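Side-chain contacts in haloacid dehalogenase-like hydrolase (Klebsiella pneumoniae subsp. pneumoniae, PDB 3PGV), which probably acts as a magnesium-dependent phosphatase of the Cof family within the haloacid dehalogenase-like superfamily: residues 45-50 against 57-62; 96-101 against 211-216; 111-116 against 185-190; 191-196 against 201-206; 244-249 against 276-281. One frame throughout, in Å; residues are numbered along the deposited sequence.

Interaction 1: residues 45-50 against 57-62; sequences ETLKLL and FVFATG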
# COMPACT_ATOMS: atom_id res chain seq x y z
N GLU A 45 10.88 14.47 -12.79
CA GLU A 45 12.05 14.51 -13.66
C GLU A 45 12.97 13.31 -13.42
O GLU A 45 13.51 12.75 -14.38
CB GLU A 45 12.81 15.84 -13.50
CG GLU A 45 13.97 16.04 -14.48
CD GLU A 45 13.62 16.04 -15.97
OE1 GLU A 45 12.41 16.09 -16.30
OE2 GLU A 45 14.56 16.02 -16.80
N THR A 46 13.06 12.84 -12.16
CA THR A 46 13.87 11.66 -11.81
C THR A 46 13.30 10.41 -12.48
O THR A 46 14.06 9.60 -13.02
CB THR A 46 13.97 11.51 -10.28
OG1 THR A 46 14.43 12.74 -9.73
CG2 THR A 46 14.90 10.36 -9.87
N LEU A 47 11.95 10.25 -12.46
CA LEU A 47 11.27 9.12 -13.10
C LEU A 47 11.53 9.13 -14.61
O LEU A 47 11.71 8.07 -15.21
CB LEU A 47 9.75 9.17 -12.84
CG LEU A 47 9.28 9.32 -11.41
CD1 LEU A 47 7.76 9.19 -11.34
CD2 LEU A 47 9.94 8.30 -10.49
N LYS A 48 11.55 10.34 -15.24
CA LYS A 48 11.84 10.49 -16.68
C LYS A 48 13.28 10.13 -16.99
O LYS A 48 13.53 9.44 -17.98
CB LYS A 48 11.53 11.92 -17.15
CG LYS A 48 10.10 12.12 -17.62
CD LYS A 48 9.94 13.43 -18.38
N LEU A 49 14.24 10.61 -16.17
CA LEU A 49 15.67 10.37 -16.39
C LEU A 49 16.03 8.89 -16.28
O LEU A 49 16.81 8.39 -17.10
CB LEU A 49 16.53 11.21 -15.43
CG LEU A 49 16.54 12.71 -15.71
CD1 LEU A 49 16.98 13.50 -14.48
CD2 LEU A 49 17.42 13.05 -16.93
N LEU A 50 15.43 8.18 -15.31
CA LEU A 50 15.71 6.76 -15.12
C LEU A 50 14.96 5.90 -16.14
O LEU A 50 15.51 4.90 -16.60
CB LEU A 50 15.38 6.33 -13.69
CG LEU A 50 16.51 6.50 -12.64
CD1 LEU A 50 17.02 7.92 -12.58
CD2 LEU A 50 16.05 6.06 -11.27
N PHE A 57 9.63 1.14 -13.22
CA PHE A 57 9.08 1.63 -11.96
C PHE A 57 7.83 0.92 -11.59
O PHE A 57 6.99 0.64 -12.45
CB PHE A 57 8.85 3.14 -12.02
CG PHE A 57 10.10 3.96 -11.90
CD1 PHE A 57 10.85 4.30 -13.02
CD2 PHE A 57 10.56 4.38 -10.65
CE1 PHE A 57 12.02 5.05 -12.91
CE2 PHE A 57 11.73 5.13 -10.54
CZ PHE A 57 12.45 5.46 -11.67
N VAL A 58 7.71 0.58 -10.31
CA VAL A 58 6.52 -0.06 -9.77
C VAL A 58 6.08 0.72 -8.53
O VAL A 58 6.88 0.91 -7.62
CB VAL A 58 6.76 -1.57 -9.45
CG1 VAL A 58 5.51 -2.22 -8.89
CG2 VAL A 58 7.26 -2.32 -10.68
N PHE A 59 4.87 1.23 -8.53
CA PHE A 59 4.37 2.00 -7.40
C PHE A 59 3.38 1.18 -6.58
O PHE A 59 2.54 0.48 -7.15
CB PHE A 59 3.78 3.34 -7.86
CG PHE A 59 4.79 4.16 -8.64
CD1 PHE A 59 5.89 4.73 -7.99
CD2 PHE A 59 4.72 4.25 -10.02
CE1 PHE A 59 6.88 5.39 -8.73
CE2 PHE A 59 5.70 4.95 -10.75
CZ PHE A 59 6.76 5.51 -10.10
N ALA A 60 3.61 1.12 -5.26
CA ALA A 60 2.84 0.25 -4.37
C ALA A 60 2.19 1.03 -3.25
O ALA A 60 2.87 1.64 -2.44
CB ALA A 60 3.74 -0.84 -3.80
N THR A 61 0.87 0.98 -3.19
CA THR A 61 0.14 1.75 -2.19
C THR A 61 -0.96 0.93 -1.53
O THR A 61 -1.41 -0.08 -2.08
CB THR A 61 -0.40 3.05 -2.82
OG1 THR A 61 -1.11 3.80 -1.82
CG2 THR A 61 -1.31 2.78 -4.02
N GLY A 62 -1.40 1.40 -0.36
CA GLY A 62 -2.56 0.87 0.32
C GLY A 62 -3.84 1.47 -0.24
O GLY A 62 -4.92 0.90 -0.08
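In the Rossmann-like core of this haloacid dehalogenase fold, helix 41-51 lies against the sheet, and Leu47 and Leu50 meet Phe57 and Phe59 of strand 56-60. The two short axes run roughly antiparallel at 143°, 11.4 Å apart at closest approach. Leu47 CG stands beside the backbone N (chi1 -52°), which turns the two methyls toward the strand, one to each ring. Its CD2 lies over one face of Phe57, 4.0 Å from the ring centroid and 27° off the normal, a CH-pi contact, while CD1 reaches CZ of Phe59 at 4.0 Å. Leu50 takes the rim of the same Phe57 ring: its CB sits in the ring plane, 3.7 Å from CZ. Phe57 is thus held on a face and at an edge by residues one helical turn apart, and no hydrogen bond crosses the contact. All four are buried. Phe59 comes about 8 Å from the side chain of the calcium ligand Asp27, so the inner end of this layer approaches the metal site. Ile77 packs on Leu47 and Phe57, Leu28 and Leu32 of helix 28-32 cover Phe59, and helix 274-283 packs against helix 41-51, touching Leu50 through Tyr283.

Interaction 2: residues 96-101 against 211-216; sequences QIFAHN and GHALEA
Phe98 reaches from strand 96-99 to helix 210-220, and its ring alone makes the contact with Ala213 and Ala216. From CB, which points to the helix, the chain turns at chi1 66°, placing CG between the backbone N and the carbonyl carbon. The CD1 end of the ring overlaps the imidazole of His100, two residues on in the same segment: CD1 stands 3.4 Å above the centre of the His100 ring, and CE1 of His100 in turn lies above a face of Phe98, offset toward its rim. CE2 is approached obliquely by the methyl of Ala216, with 3.9 Å between Phe98 CE2 and Ala216 CB. At the far end, CZ presents the ring edge to the first of the two alanines; Phe98 CZ and Ala213 CB are 4.2 Å apart, with that methyl near the ring plane. Ala213 and Ala216 are three residues apart on the helix, and their short side chains let the ring come up to its surface. The contact is wholly apolar and only partly buried, with Val89 and Met220 also touching Phe98. It joins an outermost strand of the larger sheet to a helix packed beside that sheet, as in the layered alpha/beta core of haloacid dehalogenase-like hydrolases.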
# COMPACT_ATOMS: atom_id res chain seq x y z
N GLN A 96 -6.74 -4.33 -15.13
CA GLN A 96 -6.50 -5.06 -13.90
C GLN A 96 -5.88 -6.41 -14.22
O GLN A 96 -6.54 -7.25 -14.85
CB GLN A 96 -7.82 -5.25 -13.13
CG GLN A 96 -7.63 -5.90 -11.76
CD GLN A 96 -8.95 -6.15 -11.09
OE1 GLN A 96 -9.50 -5.29 -10.42
NE2 GLN A 96 -9.49 -7.32 -11.29
N ILE A 97 -4.60 -6.61 -13.86
CA ILE A 97 -3.91 -7.88 -14.12
C ILE A 97 -4.43 -8.97 -13.19
O ILE A 97 -4.74 -10.07 -13.65
CB ILE A 97 -2.38 -7.72 -14.06
CG1 ILE A 97 -1.87 -6.65 -15.08
CG2 ILE A 97 -1.67 -9.09 -14.26
CD1 ILE A 97 -2.36 -6.85 -16.56
N PHE A 98 -4.54 -8.66 -11.88
CA PHE A 98 -5.09 -9.62 -10.92
C PHE A 98 -5.84 -8.96 -9.78
O PHE A 98 -5.66 -7.78 -9.51
CB PHE A 98 -4.00 -10.59 -10.40
CG PHE A 98 -2.90 -9.97 -9.55
CD1 PHE A 98 -3.17 -9.50 -8.26
CD2 PHE A 98 -1.57 -10.04 -9.95
CE1 PHE A 98 -2.14 -9.02 -7.44
CE2 PHE A 98 -0.54 -9.57 -9.13
CZ PHE A 98 -0.84 -9.05 -7.88
N ALA A 99 -6.70 -9.73 -9.13
CA ALA A 99 -7.45 -9.31 -7.96
C ALA A 99 -7.40 -10.44 -6.95
O ALA A 99 -7.97 -11.52 -7.20
CB ALA A 99 -8.89 -9.01 -8.35
N HIS A 100 -6.60 -10.27 -5.91
CA HIS A 100 -6.46 -11.29 -4.88
C HIS A 100 -7.22 -10.89 -3.63
O HIS A 100 -6.77 -10.04 -2.88
CB HIS A 100 -4.99 -11.59 -4.60
CG HIS A 100 -4.25 -12.15 -5.78
ND1 HIS A 100 -2.88 -12.00 -5.92
CD2 HIS A 100 -4.73 -12.79 -6.88
CE1 HIS A 100 -2.56 -12.61 -7.05
NE2 HIS A 100 -3.64 -13.11 -7.66
N ASN A 101 -8.42 -11.42 -3.48
CA ASN A 101 -9.35 -11.00 -2.45
C ASN A 101 -9.30 -11.85 -1.20
O ASN A 101 -8.73 -12.93 -1.20
CB ASN A 101 -10.79 -10.97 -3.02
CG ASN A 101 -10.95 -10.01 -4.14
OD1 ASN A 101 -10.48 -8.87 -4.08
ND2 ASN A 101 -11.62 -10.42 -5.19
N GLY A 211 5.00 -6.62 -1.10
CA GLY A 211 6.15 -7.45 -1.43
C GLY A 211 5.82 -8.62 -2.33
O GLY A 211 6.56 -8.89 -3.28
N HIS A 212 4.72 -9.33 -2.03
CA HIS A 212 4.29 -10.46 -2.86
C HIS A 212 3.80 -9.97 -4.21
O HIS A 212 4.06 -10.62 -5.23
CB HIS A 212 3.21 -11.29 -2.16
CG HIS A 212 3.69 -11.96 -0.91
ND1 HIS A 212 3.67 -11.30 0.32
CD2 HIS A 212 4.21 -13.20 -0.73
CE1 HIS A 212 4.17 -12.16 1.19
NE2 HIS A 212 4.51 -13.32 0.60
N ALA A 213 3.14 -8.78 -4.25
CA ALA A 213 2.70 -8.19 -5.50
C ALA A 213 3.90 -7.69 -6.33
O ALA A 213 3.93 -7.89 -7.55
CB ALA A 213 1.74 -7.06 -5.24
N LEU A 214 4.95 -7.14 -5.64
CA LEU A 214 6.18 -6.71 -6.30
C LEU A 214 6.88 -7.88 -6.96
O LEU A 214 7.30 -7.77 -8.11
CB LEU A 214 7.14 -6.01 -5.31
CG LEU A 214 8.52 -5.62 -5.88
CD1 LEU A 214 8.38 -4.68 -7.07
CD2 LEU A 214 9.41 -5.05 -4.82
N GLU A 215 6.95 -9.03 -6.26
CA GLU A 215 7.53 -10.24 -6.82
C GLU A 215 6.79 -10.65 -8.11
O GLU A 215 7.44 -10.97 -9.11
CB GLU A 215 7.51 -11.38 -5.80
CG GLU A 215 8.12 -12.68 -6.33
CD GLU A 215 8.36 -13.76 -5.30
OE1 GLU A 215 7.53 -13.89 -4.36
OE2 GLU A 215 9.34 -14.52 -5.46
N ALA A 216 5.43 -10.61 -8.08
CA ALA A 216 4.60 -10.96 -9.24
C ALA A 216 4.84 -9.99 -10.41
O ALA A 216 5.02 -10.43 -11.55
CB ALA A 216 3.13 -10.96 -8.85

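Interaction 3: residues 111-116 against 185-190; sequences FEIVRN and ARWGDR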
# COMPACT_ATOMS: atom_id res chain seq x y z
N PHE A 111 -16.45 -7.90 8.51
CA PHE A 111 -17.51 -6.89 8.35
C PHE A 111 -18.16 -6.52 9.69
O PHE A 111 -18.69 -5.42 9.83
CB PHE A 111 -18.59 -7.38 7.39
CG PHE A 111 -18.19 -7.53 5.94
CD1 PHE A 111 -16.98 -7.03 5.48
CD2 PHE A 111 -19.07 -8.09 5.02
CE1 PHE A 111 -16.61 -7.17 4.14
CE2 PHE A 111 -18.71 -8.22 3.68
CZ PHE A 111 -17.48 -7.75 3.24
N GLU A 112 -18.16 -7.47 10.66
CA GLU A 112 -18.94 -7.35 11.88
C GLU A 112 -18.12 -7.55 13.16
O GLU A 112 -18.67 -7.41 14.25
CB GLU A 112 -20.11 -8.37 11.85
CG GLU A 112 -21.10 -8.11 10.71
CD GLU A 112 -21.71 -6.72 10.74
OE1 GLU A 112 -22.14 -6.28 11.83
OE2 GLU A 112 -21.75 -6.06 9.68
N ILE A 113 -16.82 -7.89 13.04
CA ILE A 113 -15.99 -8.22 14.20
C ILE A 113 -16.01 -7.15 15.31
O ILE A 113 -16.06 -7.49 16.50
CB ILE A 113 -14.54 -8.68 13.80
CG1 ILE A 113 -13.82 -9.36 14.99
CG2 ILE A 113 -13.72 -7.51 13.21
CD1 ILE A 113 -12.46 -10.09 14.64
N VAL A 114 -16.04 -5.86 14.92
CA VAL A 114 -16.07 -4.75 15.89
C VAL A 114 -17.21 -3.78 15.59
O VAL A 114 -17.03 -2.58 15.74
CB VAL A 114 -14.70 -4.04 16.02
CG1 VAL A 114 -13.71 -4.88 16.81
CG2 VAL A 114 -14.13 -3.69 14.64
N ARG A 115 -18.39 -4.31 15.21
CA ARG A 115 -19.55 -3.49 14.91
C ARG A 115 -19.93 -2.59 16.08
O ARG A 115 -20.28 -1.42 15.88
CB ARG A 115 -20.74 -4.36 14.52
CG ARG A 115 -21.97 -3.55 14.12
CD ARG A 115 -22.15 -3.63 12.65
NE ARG A 115 -22.56 -2.36 12.07
CZ ARG A 115 -22.64 -2.15 10.77
NH1 ARG A 115 -22.33 -3.12 9.92
NH2 ARG A 115 -23.01 -0.97 10.31
N ASN A 116 -19.87 -3.14 17.31
CA ASN A 116 -20.34 -2.45 18.52
C ASN A 116 -19.25 -1.68 19.26
O ASN A 116 -19.49 -1.22 20.37
CB ASN A 116 -21.06 -3.42 19.44
CG ASN A 116 -22.21 -4.13 18.78
OD1 ASN A 116 -22.25 -5.36 18.71
ND2 ASN A 116 -23.12 -3.37 18.17
N ALA A 185 -4.16 -14.25 15.66
CA ALA A 185 -4.36 -15.53 16.35
C ALA A 185 -5.57 -16.29 15.78
O ALA A 185 -5.55 -17.51 15.70
CB ALA A 185 -4.54 -15.30 17.85
N ARG A 186 -6.62 -15.55 15.37
CA ARG A 186 -7.85 -16.14 14.84
C ARG A 186 -7.66 -16.81 13.46
O ARG A 186 -8.18 -17.90 13.24
CB ARG A 186 -8.97 -15.08 14.79
CG ARG A 186 -10.28 -15.61 14.24
CD ARG A 186 -11.39 -14.62 14.45
NE ARG A 186 -12.62 -15.09 13.84
CZ ARG A 186 -13.82 -14.60 14.11
NH1 ARG A 186 -13.96 -13.64 15.01
NH2 ARG A 186 -14.90 -15.09 13.51
N TRP A 187 -6.89 -16.17 12.55
CA TRP A 187 -6.80 -16.65 11.17
C TRP A 187 -5.42 -17.11 10.69
O TRP A 187 -5.35 -17.82 9.67
CB TRP A 187 -7.40 -15.62 10.21
CG TRP A 187 -8.88 -15.50 10.36
CD1 TRP A 187 -9.82 -16.46 10.10
CD2 TRP A 187 -9.61 -14.32 10.72
NE1 TRP A 187 -11.09 -15.96 10.30
CE2 TRP A 187 -10.99 -14.63 10.65
CE3 TRP A 187 -9.23 -13.01 11.08
CZ2 TRP A 187 -11.99 -13.70 10.95
CZ3 TRP A 187 -10.23 -12.08 11.37
CH2 TRP A 187 -11.59 -12.44 11.34
N GLY A 188 -4.35 -16.69 11.36
CA GLY A 188 -2.99 -17.08 10.99
C GLY A 188 -2.62 -16.74 9.56
O GLY A 188 -2.81 -15.60 9.11
N ASP A 189 -2.12 -17.76 8.81
CA ASP A 189 -1.71 -17.66 7.40
C ASP A 189 -2.80 -17.12 6.47
O ASP A 189 -2.49 -16.68 5.36
CB ASP A 189 -1.27 -19.05 6.88
CG ASP A 189 0.07 -19.51 7.38
OD1 ASP A 189 0.73 -18.74 8.12
OD2 ASP A 189 0.49 -20.64 7.00
N ARG A 190 -4.09 -17.29 6.85
CA ARG A 190 -5.22 -16.92 6.00
C ARG A 190 -5.40 -15.40 5.83
O ARG A 190 -6.15 -14.96 4.94
CB ARG A 190 -6.52 -17.55 6.52
CG ARG A 190 -6.49 -19.06 6.54
CD ARG A 190 -7.86 -19.62 6.84
NE ARG A 190 -8.80 -19.34 5.75
CZ ARG A 190 -10.11 -19.24 5.92
NH1 ARG A 190 -10.65 -19.35 7.12
NH2 ARG A 190 -10.89 -18.97 4.89
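Apolar contact between Ile113 and Trp187 joins the loop after helix 104-110 to the end of helix 173-187. Only the terminal methyl of Ile113 does the touching: CD1 comes within 4.1 Å of CH2 on the benzene part of the indole, in an oblique approach. With CG1 anti to the backbone N (chi1 -165°) and chi2 also extended, the branch stretches out to full length toward the helix. The same methyl also meets a charged group, lying 3.9 Å from NH1 of Arg186. That arginine is extended from CG to NE and runs alongside Ile113, pointing the other way, while its CG rests 3.7 Å above the centre of the Trp187 ring. Its charge is answered by a salt bridge with Asp109. A second ion pair stays within the loop, where Arg115 NH1 donates to Glu112 OE2 at 3.0 Å. Arg115 also makes a cation-pi contact with Tyr153. Trp187 packs on Ile106 and Leu110 as well. This is a surface contact between a loop and the C-terminal end of a helix on one side of the smaller sheet, in the alpha/beta cap domain characteristic of Cof-type phosphatases.

Interaction 4: residues 191-196 against 201-206; sequences VNVSFS and LEVMAG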
# COMPACT_ATOMS: atom_id res chain seq x y z
N VAL A 191 -4.73 -14.59 6.67
CA VAL A 191 -4.82 -13.13 6.59
C VAL A 191 -3.43 -12.50 6.63
O VAL A 191 -2.49 -13.08 7.18
CB VAL A 191 -5.74 -12.49 7.70
CG1 VAL A 191 -7.20 -12.89 7.51
CG2 VAL A 191 -5.25 -12.85 9.12
N ASN A 192 -3.32 -11.29 6.08
CA ASN A 192 -2.19 -10.44 6.29
C ASN A 192 -2.70 -9.19 7.01
O ASN A 192 -3.45 -8.40 6.42
CB ASN A 192 -1.50 -10.06 4.98
CG ASN A 192 -0.42 -8.98 5.17
OD1 ASN A 192 0.16 -8.82 6.26
ND2 ASN A 192 -0.16 -8.21 4.14
N VAL A 193 -2.39 -9.07 8.31
CA VAL A 193 -2.80 -7.93 9.10
C VAL A 193 -1.65 -6.92 9.17
O VAL A 193 -0.55 -7.28 9.59
CB VAL A 193 -3.30 -8.36 10.51
CG1 VAL A 193 -3.75 -7.15 11.33
CG2 VAL A 193 -4.42 -9.38 10.41
N SER A 194 -1.89 -5.69 8.72
CA SER A 194 -0.86 -4.64 8.78
C SER A 194 -1.43 -3.29 9.13
O SER A 194 -2.44 -2.89 8.54
CB SER A 194 -0.11 -4.54 7.45
OG SER A 194 0.66 -5.70 7.18
N PHE A 195 -0.71 -2.52 9.97
CA PHE A 195 -1.01 -1.10 10.14
C PHE A 195 -0.47 -0.35 8.92
O PHE A 195 0.56 -0.73 8.38
CB PHE A 195 -0.33 -0.54 11.41
CG PHE A 195 -1.06 -0.79 12.70
CD1 PHE A 195 -2.04 0.10 13.15
CD2 PHE A 195 -0.70 -1.84 13.53
CE1 PHE A 195 -2.68 -0.10 14.36
CE2 PHE A 195 -1.35 -2.04 14.74
CZ PHE A 195 -2.33 -1.18 15.15
N SER A 196 -1.14 0.72 8.50
CA SER A 196 -0.57 1.65 7.53
C SER A 196 -0.14 2.89 8.33
O SER A 196 1.03 2.98 8.72
CB SER A 196 -1.58 2.00 6.44
OG SER A 196 -2.81 2.43 6.98
N LEU A 201 -5.71 0.06 10.86
CA LEU A 201 -5.30 -1.35 10.91
C LEU A 201 -5.95 -2.09 9.76
O LEU A 201 -7.18 -2.16 9.69
CB LEU A 201 -5.71 -1.97 12.26
CG LEU A 201 -5.30 -3.43 12.50
CD1 LEU A 201 -3.78 -3.61 12.37
CD2 LEU A 201 -5.78 -3.91 13.84
N GLU A 202 -5.13 -2.60 8.81
CA GLU A 202 -5.63 -3.19 7.57
C GLU A 202 -5.53 -4.69 7.51
O GLU A 202 -4.59 -5.28 8.08
CB GLU A 202 -4.93 -2.56 6.36
CG GLU A 202 -4.82 -1.04 6.48
CD GLU A 202 -4.54 -0.29 5.20
OE1 GLU A 202 -4.61 -0.92 4.11
OE2 GLU A 202 -4.39 0.94 5.27
N VAL A 203 -6.49 -5.33 6.81
CA VAL A 203 -6.49 -6.79 6.65
C VAL A 203 -6.64 -7.15 5.20
O VAL A 203 -7.63 -6.78 4.56
CB VAL A 203 -7.57 -7.49 7.53
CG1 VAL A 203 -7.42 -9.01 7.46
CG2 VAL A 203 -7.51 -7.02 8.98
N MSE A 204 -5.66 -7.88 4.66
CA MSE A 204 -5.70 -8.42 3.30
C MSE A 204 -5.65 -9.94 3.40
O MSE A 204 -5.40 -10.49 4.47
CB MSE A 204 -4.49 -7.91 2.47
CG MSE A 204 -4.63 -6.47 1.98
SE MSE A 204 -4.55 -5.13 3.39
CE MSE A 204 -2.79 -5.61 4.23
N ALA A 205 -5.87 -10.64 2.27
CA ALA A 205 -5.79 -12.12 2.25
C ALA A 205 -4.38 -12.56 2.54
O ALA A 205 -3.44 -11.82 2.26
CB ALA A 205 -6.21 -12.65 0.88
N GLY A 206 -4.23 -13.75 3.11
CA GLY A 206 -2.92 -14.32 3.35
C GLY A 206 -2.17 -14.52 2.06
O GLY A 206 -2.75 -14.97 1.06
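Phe195 and Leu201 pack tightly: Leu201 CD1 sits 3.7 Å from the centroid of the Phe195 ring and 11° off its normal, a CH-pi contact almost squarely over the face. With CG beside the carbonyl carbon (chi1 -177°), Leu201 also brings CD1 to 3.7 Å from Val193 CG1. Val193 and Val203 lie side by side, 4.1 Å between their CG2 atoms, on the face covered by helix 173-187 through Met183 and Asn184. The two segments form an antiparallel beta hairpin at the edge of the smaller sheet, in the cap domain, with Asn192-Met204 (Asn192 N to Met204 O 2.7 Å) and Ser194-Glu202 as its hydrogen-bonded pairs. The other side carries more polar groups and is partly exposed at Asn192 and Ser196. There the bent selenomethionine Met204 brings CE to 3.7 Å from Asn192 ND2, whose hydrogen bond goes to Val208 O. Toward the turn, Ser196 OG donates to Glu202 OE2 at 2.8 Å, on the anti side and out of the carboxylate plane, while Glu202 OE1 forms a salt bridge with Lys165. Ser196 lies about 3 Å from a bound HEPES molecule and about 8 Å from the side chain of Asp27.

Interaction 5: residues 244-249 against 276-281; sequences AGKGCI and PRYLRK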
# COMPACT_ATOMS: atom_id res chain seq x y z
N ALA A 244 12.71 -7.40 -1.34
CA ALA A 244 13.43 -6.77 -2.44
C ALA A 244 14.92 -7.00 -2.30
O ALA A 244 15.41 -7.21 -1.18
CB ALA A 244 13.14 -5.28 -2.45
N GLY A 245 15.65 -6.98 -3.43
CA GLY A 245 17.11 -7.11 -3.42
C GLY A 245 17.75 -6.07 -2.53
O GLY A 245 18.67 -6.37 -1.76
N LYS A 246 17.19 -4.83 -2.55
CA LYS A 246 17.62 -3.71 -1.71
C LYS A 246 16.37 -2.97 -1.17
O LYS A 246 15.50 -2.56 -1.95
CB LYS A 246 18.52 -2.75 -2.51
CG LYS A 246 18.84 -1.44 -1.80
CD LYS A 246 19.75 -1.61 -0.59
CE LYS A 246 20.02 -0.29 0.07
NZ LYS A 246 20.84 -0.44 1.30
N GLY A 247 16.28 -2.84 0.15
CA GLY A 247 15.19 -2.13 0.80
C GLY A 247 15.66 -0.90 1.56
O GLY A 247 16.61 -0.98 2.34
N CYS A 248 14.99 0.26 1.34
CA CYS A 248 15.30 1.51 2.04
C CYS A 248 14.13 1.96 2.88
O CYS A 248 13.01 2.09 2.37
CB CYS A 248 15.72 2.60 1.05
SG CYS A 248 17.26 2.26 0.19
N ILE A 249 14.39 2.27 4.16
CA ILE A 249 13.37 2.80 5.08
C ILE A 249 13.50 4.33 5.17
O ILE A 249 14.61 4.85 5.31
CB ILE A 249 13.51 2.12 6.49
CG1 ILE A 249 13.26 0.60 6.41
CG2 ILE A 249 12.59 2.79 7.54
CD1 ILE A 249 13.50 -0.16 7.76
N PRO A 276 13.86 10.36 -4.77
CA PRO A 276 14.44 10.71 -6.09
C PRO A 276 15.90 11.14 -6.02
O PRO A 276 16.67 10.87 -6.95
CB PRO A 276 13.52 11.82 -6.60
CG PRO A 276 12.82 12.33 -5.40
CD PRO A 276 12.68 11.19 -4.47
N ARG A 277 16.31 11.79 -4.90
CA ARG A 277 17.71 12.21 -4.71
C ARG A 277 18.61 11.00 -4.55
O ARG A 277 19.71 10.97 -5.11
CB ARG A 277 17.84 13.16 -3.51
CG ARG A 277 17.18 14.49 -3.74
CD ARG A 277 17.33 15.47 -2.58
NE ARG A 277 16.44 16.63 -2.77
CZ ARG A 277 16.74 17.68 -3.53
NH1 ARG A 277 17.93 17.76 -4.12
NH2 ARG A 277 15.86 18.66 -3.69
N TYR A 278 18.13 9.98 -3.82
CA TYR A 278 18.86 8.72 -3.63
C TYR A 278 19.03 8.02 -4.97
O TYR A 278 20.11 7.52 -5.28
CB TYR A 278 18.09 7.82 -2.64
CG TYR A 278 18.84 6.57 -2.24
CD1 TYR A 278 18.78 5.41 -3.03
CD2 TYR A 278 19.55 6.50 -1.05
CE1 TYR A 278 19.44 4.24 -2.65
CE2 TYR A 278 20.20 5.34 -0.65
CZ TYR A 278 20.14 4.20 -1.45
OH TYR A 278 20.77 3.05 -1.05
N LEU A 279 17.94 8.00 -5.78
CA LEU A 279 17.94 7.37 -7.10
C LEU A 279 18.90 8.06 -8.07
O LEU A 279 19.64 7.38 -8.78
CB LEU A 279 16.51 7.35 -7.68
CG LEU A 279 15.51 6.41 -6.96
CD1 LEU A 279 14.10 6.61 -7.47
CD2 LEU A 279 15.92 4.94 -7.11
N ARG A 280 18.92 9.42 -8.08
CA ARG A 280 19.84 10.18 -8.94
C ARG A 280 21.29 9.92 -8.55
O ARG A 280 22.14 9.79 -9.42
CB ARG A 280 19.55 11.69 -8.89
CG ARG A 280 18.24 12.08 -9.53
CD ARG A 280 18.26 13.49 -10.03
NE ARG A 280 16.92 13.95 -10.40
CZ ARG A 280 16.68 15.11 -11.00
NH1 ARG A 280 17.68 15.90 -11.36
NH2 ARG A 280 15.43 15.46 -11.28
N LYS A 281 21.56 9.81 -7.23
CA LYS A 281 22.90 9.53 -6.72
C LYS A 281 23.34 8.11 -7.11
O LYS A 281 24.49 7.89 -7.48
CB LYS A 281 22.93 9.71 -5.18
CG LYS A 281 24.33 9.66 -4.59
CD LYS A 281 24.30 9.84 -3.09
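Tyr278 swings its ring out from helix 274-283 with CG trans to N (chi1 -173°), and Cys248 on strand 246-249 turns SG beside its own backbone N (chi1 -66°), so sulfur and ring meet in the gap between strand and helix. Cys248 SG lies 4.3 Å from the ring centroid and 30° off the normal, an oblique sulfur-aromatic contact. Cys248 SG is 3.8 Å from Tyr278 CZ, toward the phenolic end. Lys246, two residues earlier on the strand, starts out extended and bends at chi2, bringing its CE to 3.6 Å from Tyr278 OH. The lysine chain crosses the tyrosine, and its ammonium continues to Glu265. Ile229 of strand 228-232 and Ile267 also touch Tyr278, in the layer between the sheet and the C-terminal helix of the haloacid dehalogenase core. No hydrogen bond runs directly between the two segments. Instead, Glu265 OE1 is shared by both segments, in a salt bridge with Lys246 NZ and a hydrogen bond with Tyr278 OH. The carboxylate therefore links strand and helix through one oxygen, and the nearby lysine charge would be expected to stabilise its anionic form at the margin of a mostly apolar contact.

Overall arrangement
Interactions 1, 2 and 5 pack a helix on the same eight-stranded sheet; interactions 3 and 4 belong to the smaller sheet and its helices. Interaction 1 is fully buried and hydrocarbon, and interaction 2 repeats that chemistry at an outer strand with less burial. Interaction 5 mixes sulfur, ring and charge. It adjoins interaction 1 through Thr46, whose OG1 probably hydrogen-bonds Arg280 NE, and Leu50, which packs on Leu279. Interaction 4 alone is built on backbone hydrogen bonds, while interaction 3 is a thin surface touch of one methyl on an indole and a guanidinium; a probable hydrogen bond from Gly206 N to Arg190 O connects them. Interaction 4 also touches interaction 2, where Ala205 meets Asn101.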